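Local coordinates for adenylation domain (Streptomyces sp., PDB 5N9X), which is an adenylation domain of the AMP-binding (ANL) family, with pockets that hold ATP and threonine, at residues A[93-98]-A[161-166]. Numbering follows the deposited sequence.
Sequences AAYVPL and VAYIIY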
# COMPACT_ATOMS: atom_id res chain seq x y z
N ALA A 93 22.25 4.59 1.85
CA ALA A 93 21.34 5.72 1.78
C ALA A 93 19.90 5.24 1.74
O ALA A 93 19.63 4.06 1.51
CB ALA A 93 21.63 6.57 0.54
N ALA A 94 18.97 6.16 1.95
CA ALA A 94 17.56 5.84 1.80
C ALA A 94 17.08 6.34 0.46
O ALA A 94 17.53 7.41 0.00
CB ALA A 94 16.74 6.44 2.93
N TYR A 95 16.20 5.59 -0.19
CA TYR A 95 15.56 6.13 -1.40
C TYR A 95 14.19 6.73 -1.09
O TYR A 95 13.46 6.25 -0.24
CB TYR A 95 15.48 5.07 -2.50
CG TYR A 95 14.44 3.97 -2.31
CD1 TYR A 95 14.72 2.86 -1.54
CD2 TYR A 95 13.21 4.04 -2.94
CE1 TYR A 95 13.80 1.87 -1.38
CE2 TYR A 95 12.29 3.08 -2.79
CZ TYR A 95 12.58 1.99 -2.01
OH TYR A 95 11.65 0.99 -1.86
N VAL A 96 13.91 7.83 -1.78
CA VAL A 96 12.69 8.59 -1.62
C VAL A 96 11.98 8.59 -2.96
O VAL A 96 12.24 9.43 -3.82
CB VAL A 96 12.99 10.03 -1.16
CG1 VAL A 96 11.69 10.82 -0.97
CG2 VAL A 96 13.80 10.00 0.13
N PRO A 97 11.07 7.63 -3.15
CA PRO A 97 10.50 7.42 -4.48
C PRO A 97 9.51 8.51 -4.87
O PRO A 97 8.76 8.97 -4.03
CB PRO A 97 9.78 6.07 -4.37
CG PRO A 97 9.45 5.94 -2.93
CD PRO A 97 10.52 6.69 -2.15
N LEU A 98 9.55 8.92 -6.12
CA LEU A 98 8.64 9.91 -6.65
C LEU A 98 7.92 9.24 -7.80
O LEU A 98 8.56 8.84 -8.78
CB LEU A 98 9.39 11.16 -7.13
CG LEU A 98 10.32 11.84 -6.13
CD1 LEU A 98 11.03 13.04 -6.73
CD2 LEU A 98 9.51 12.26 -4.93
N VAL A 161 17.77 4.08 7.73
CA VAL A 161 16.54 4.22 6.96
C VAL A 161 16.72 3.63 5.57
O VAL A 161 17.67 3.95 4.86
CB VAL A 161 16.10 5.70 6.86
CG1 VAL A 161 14.81 5.85 6.09
CG2 VAL A 161 15.94 6.30 8.25
N ALA A 162 15.78 2.76 5.18
CA ALA A 162 15.82 2.15 3.88
C ALA A 162 15.02 2.99 2.89
O ALA A 162 15.41 3.19 1.75
CB ALA A 162 15.28 0.71 3.94
N TYR A 163 13.87 3.48 3.34
CA TYR A 163 13.04 4.28 2.46
C TYR A 163 12.17 5.27 3.19
O TYR A 163 11.94 5.17 4.39
CB TYR A 163 12.17 3.38 1.58
CG TYR A 163 11.14 2.52 2.27
CD1 TYR A 163 9.88 3.01 2.60
CD2 TYR A 163 11.41 1.19 2.55
CE1 TYR A 163 8.93 2.21 3.19
CE2 TYR A 163 10.49 0.38 3.14
CZ TYR A 163 9.25 0.88 3.46
OH TYR A 163 8.33 0.04 4.06
N ILE A 164 11.74 6.26 2.43
CA ILE A 164 10.86 7.27 2.91
C ILE A 164 9.75 7.45 1.90
O ILE A 164 9.93 7.96 0.79
CB ILE A 164 11.60 8.58 3.17
CG1 ILE A 164 12.47 8.39 4.39
CG2 ILE A 164 10.61 9.71 3.40
CD1 ILE A 164 13.67 9.19 4.37
N ILE A 165 8.60 6.95 2.32
CA ILE A 165 7.42 6.94 1.50
C ILE A 165 6.44 7.95 2.08
O ILE A 165 6.32 8.09 3.30
CB ILE A 165 6.84 5.52 1.44
CG1 ILE A 165 7.46 4.81 0.24
CG2 ILE A 165 5.33 5.55 1.37
CD1 ILE A 165 6.92 3.41 -0.03
N TYR A 166 5.81 8.71 1.21
CA TYR A 166 4.91 9.77 1.63
C TYR A 166 3.47 9.32 1.61
O TYR A 166 2.99 8.77 0.62
CB TYR A 166 5.11 11.01 0.76
CG TYR A 166 6.22 11.89 1.27
CD1 TYR A 166 7.55 11.50 1.16
CD2 TYR A 166 5.94 13.10 1.89
CE1 TYR A 166 8.56 12.31 1.65
CE2 TYR A 166 6.93 13.90 2.37
CZ TYR A 166 8.24 13.50 2.25
OH TYR A 166 9.24 14.29 2.74
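The ring of Y95 carries the CB of Y163 over one face, a CH-pi contact 4.0 Å from the ring centroid and 23° off its normal, displaced toward CE1. The O of A162 approaches the same ring obliquely, as Y95 OH does the Y163 ring. Y95 has its CG between backbone N and carbonyl carbon (chi1 74°), and Y163 likewise (chi1 64°), which sets the two side chains alongside one another, pointing the same way. CG1 of V96 comes obliquely to the Y166 ring, and Y166 OH is hydrogen-bonded to OD2 of D113. Between the backbones, Y95 N donates to A162 O over 3.2 Å, and I164 N returns a bond of the same length to Y95 O. Both are fairly straight; each acceptor also takes a CA-H...O contact, from A94 and Y163 respectively. This single parallel bridge ties edge strand 94-97 of the parallel sheet to strand 161-167, which leads into the family's glycine-rich phosphate-binding loop and, beyond it, hairpin strand 175-180; there a classic beta bulge sets the A162-Y163 pair opposite V179. On the side away from the Y95 ring, A94 CB rests 3.7 Å from V161 CG1, and V96 CG2 lies 4.0 Å from I164 CB. On the Y95 side, P97 crosses I165 at about a right angle, CG to CG1 3.9 Å, while helix 79-90 packs against Y95 through M85, I88 and L89.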